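PDB 3GHJ: putative integron gene cassette protein from Uncultured bacterium, which is of unknown function but belongs to the glyoxalase/bleomycin resistance protein/dioxygenase superfamily, whose members are commonly metal-dependent enzymes or drug-binding resistance proteins. Local coordinates for residues S125-D130 against A135-A140. The protein carries 1 engineered substitution. Residues are numbered along the deposited sequence; the frame is centred on the assembly and turned at random.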
loop_
_atom_site.group_PDB
_atom_site.type_symbol
_atom_site.label_atom_id
_atom_site.label_comp_id
_atom_site.label_asym_id
_atom_site.label_seq_id
_atom_site.Cartn_x
_atom_site.Cartn_y
_atom_site.Cartn_z
ATOM N N SER A 125 10.559 2.503 -12.792
ATOM C CA SER A 125 9.804 1.388 -12.226
ATOM C C SER A 125 10.203 0.044 -12.800
ATOM O O SER A 125 10.562 -0.069 -13.975
ATOM C CB SER A 125 8.306 1.568 -12.466
ATOM O OG SER A 125 7.813 2.746 -11.855
ATOM N N LEU A 126 10.135 -0.985 -11.964
ATOM C CA LEU A 126 10.159 -2.361 -12.417
ATOM C C LEU A 126 8.840 -3.001 -12.053
ATOM O O LEU A 126 8.300 -2.727 -10.982
ATOM C CB LEU A 126 11.252 -3.152 -11.711
ATOM C CG LEU A 126 12.690 -2.727 -11.980
ATOM C CD1 LEU A 126 13.594 -3.476 -11.029
ATOM C CD2 LEU A 126 13.040 -3.027 -13.443
ATOM N N TYR A 127 8.344 -3.883 -12.911
ATOM C CA TYR A 127 7.059 -4.534 -12.689
ATOM C C TYR A 127 7.203 -6.042 -12.685
ATOM O O TYR A 127 7.920 -6.605 -13.516
ATOM C CB TYR A 127 6.067 -4.121 -13.774
ATOM C CG TYR A 127 5.715 -2.655 -13.750
ATOM C CD1 TYR A 127 6.352 -1.753 -14.597
ATOM C CD2 TYR A 127 4.761 -2.165 -12.866
ATOM C CE1 TYR A 127 6.035 -0.399 -14.571
ATOM C CE2 TYR A 127 4.435 -0.813 -12.836
ATOM C CZ TYR A 127 5.072 0.059 -13.694
ATOM O OH TYR A 127 4.747 1.399 -13.670
ATOM N N PHE A 128 6.523 -6.705 -11.762
ATOM C CA PHE A 128 6.564 -8.158 -11.674
ATOM C C PHE A 128 5.352 -8.639 -10.904
ATOM O O PHE A 128 4.652 -7.842 -10.264
ATOM C CB PHE A 128 7.853 -8.641 -10.988
ATOM C CG PHE A 128 8.022 -8.146 -9.571
ATOM C CD1 PHE A 128 8.526 -6.880 -9.323
ATOM C CD2 PHE A 128 7.678 -8.955 -8.494
ATOM C CE1 PHE A 128 8.692 -6.421 -8.013
ATOM C CE2 PHE A 128 7.835 -8.507 -7.182
ATOM C CZ PHE A 128 8.341 -7.236 -6.943
ATOM N N ALA A 129 5.098 -9.939 -10.974
ATOM C CA ALA A 129 3.955 -10.564 -10.321
ATOM C C ALA A 129 4.347 -11.296 -9.045
ATOM O O ALA A 129 5.451 -11.833 -8.940
ATOM C CB ALA A 129 3.263 -11.536 -11.291
ATOM N N ASP A 130 3.441 -11.318 -8.066
ATOM C CA ASP A 130 3.562 -12.262 -6.967
ATOM C C ASP A 130 2.871 -13.582 -7.374
ATOM O O ASP A 130 2.399 -13.701 -8.512
ATOM C CB ASP A 130 3.056 -11.653 -5.634
ATOM C CG ASP A 130 1.551 -11.731 -5.457
ATOM O OD1 ASP A 130 0.816 -12.020 -6.419
ATOM O OD2 ASP A 130 1.112 -11.483 -4.319
ATOM N N ALA A 135 -0.078 -7.228 -9.325
ATOM C CA ALA A 135 0.837 -6.385 -10.072
ATOM C C ALA A 135 1.733 -5.635 -9.100
ATOM O O ALA A 135 1.363 -4.569 -8.595
ATOM C CB ALA A 135 0.040 -5.410 -10.943
ATOM N N LEU A 136 2.899 -6.205 -8.817
ATOM C CA LEU A 136 3.859 -5.573 -7.922
ATOM C C LEU A 136 4.825 -4.699 -8.705
ATOM O O LEU A 136 4.959 -4.820 -9.928
ATOM C CB LEU A 136 4.623 -6.625 -7.102
ATOM C CG LEU A 136 3.939 -7.130 -5.828
ATOM C CD1 LEU A 136 2.583 -7.754 -6.143
ATOM C CD2 LEU A 136 4.845 -8.125 -5.097
ATOM N N GLU A 137 5.493 -3.811 -7.991
ATOM C CA GLU A 137 6.356 -2.828 -8.613
ATOM C C GLU A 137 7.442 -2.424 -7.625
ATOM O O GLU A 137 7.207 -2.392 -6.411
ATOM C CB GLU A 137 5.513 -1.615 -9.040
ATOM C CG GLU A 137 6.300 -0.425 -9.554
ATOM C CD GLU A 137 5.435 0.794 -9.804
ATOM O OE1 GLU A 137 4.187 0.670 -9.797
ATOM O OE2 GLU A 137 6.006 1.888 -9.992
ATOM N N PHE A 138 8.641 -2.166 -8.145
ATOM C CA PHE A 138 9.651 -1.408 -7.420
ATOM C C PHE A 138 9.705 -0.032 -8.070
ATOM O O PHE A 138 9.816 0.065 -9.296
ATOM C CB PHE A 138 11.036 -2.053 -7.525
ATOM C CG PHE A 138 11.168 -3.386 -6.834
ATOM C CD1 PHE A 138 10.439 -3.695 -5.700
ATOM C CD2 PHE A 138 12.083 -4.322 -7.300
ATOM C CE1 PHE A 138 10.595 -4.928 -5.071
ATOM C CE2 PHE A 138 12.239 -5.546 -6.677
ATOM C CZ PHE A 138 11.505 -5.850 -5.557
ATOM N N THR A 139 9.629 1.019 -7.265
ATOM C CA THR A 139 9.653 2.392 -7.765
ATOM C C THR A 139 10.839 3.124 -7.170
ATOM O O THR A 139 11.024 3.140 -5.953
ATOM C CB THR A 139 8.390 3.169 -7.342
ATOM O OG1 THR A 139 7.217 2.376 -7.583
ATOM C CG2 THR A 139 8.293 4.494 -8.102
ATOM N N ALA A 140 11.646 3.736 -8.040
ATOM C CA ALA A 140 12.781 4.546 -7.607
ATOM C C ALA A 140 12.545 6.013 -7.978
ATOM O O ALA A 140 12.167 6.312 -9.108
ATOM C CB ALA A 140 14.080 4.022 -8.247
HETATM O O HOH W 1 3.119 2.220 -11.675
#
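The carboxylate of Glu137 is gripped through a single oxygen by two hydroxyls, one from each strand of an antiparallel hairpin. Ser125 OG donates to Glu137 OE2 across the pair at 2.7 Å, while Thr139 OG1, two residues along from the glutamate, donates to the same atom from the opposite face of the carboxylate plane. CG of Glu137 stands anti to the backbone N, and the extended chain beyond it runs alongside the Tyr127 ring, both pointing the same way with ring and carboxylate planes 46° apart. A water joins the ends of these neighbours, giving a hydrogen to Glu137 OE1 at 2.7 Å and meeting Tyr127 OH in the plane of the phenol ring. Glu31 of the second subunit brings a like charge close to Glu137 OE1.

Strands 123-129 and 135-140 are the adjacent third and fourth strands of a βαβββ module, the repeating unit of the vicinal oxygen chelate fold. Leu126 pairs with Phe138, and Phe128 with Leu136, through reciprocal backbone hydrogen bonds; these four side chains occupy the other face of the sheet, packed against helices 98-107 and 39-49. There Phe128 turns its edge toward the face of Phe138, an edge-to-face pair with centroids 4.9 Å apart and planes inclined at 58°. Its CG lies between the backbone N and the carbonyl carbon (chi1 61°), swinging the ring across the neighbouring strand, where Leu136 CB covers one face in a CH-pi contact 3.9 Å from the Phe128 ring centroid. Leu126 CD1 instead abuts the edge of Phe138, 4.1 Å from Phe138 CD2.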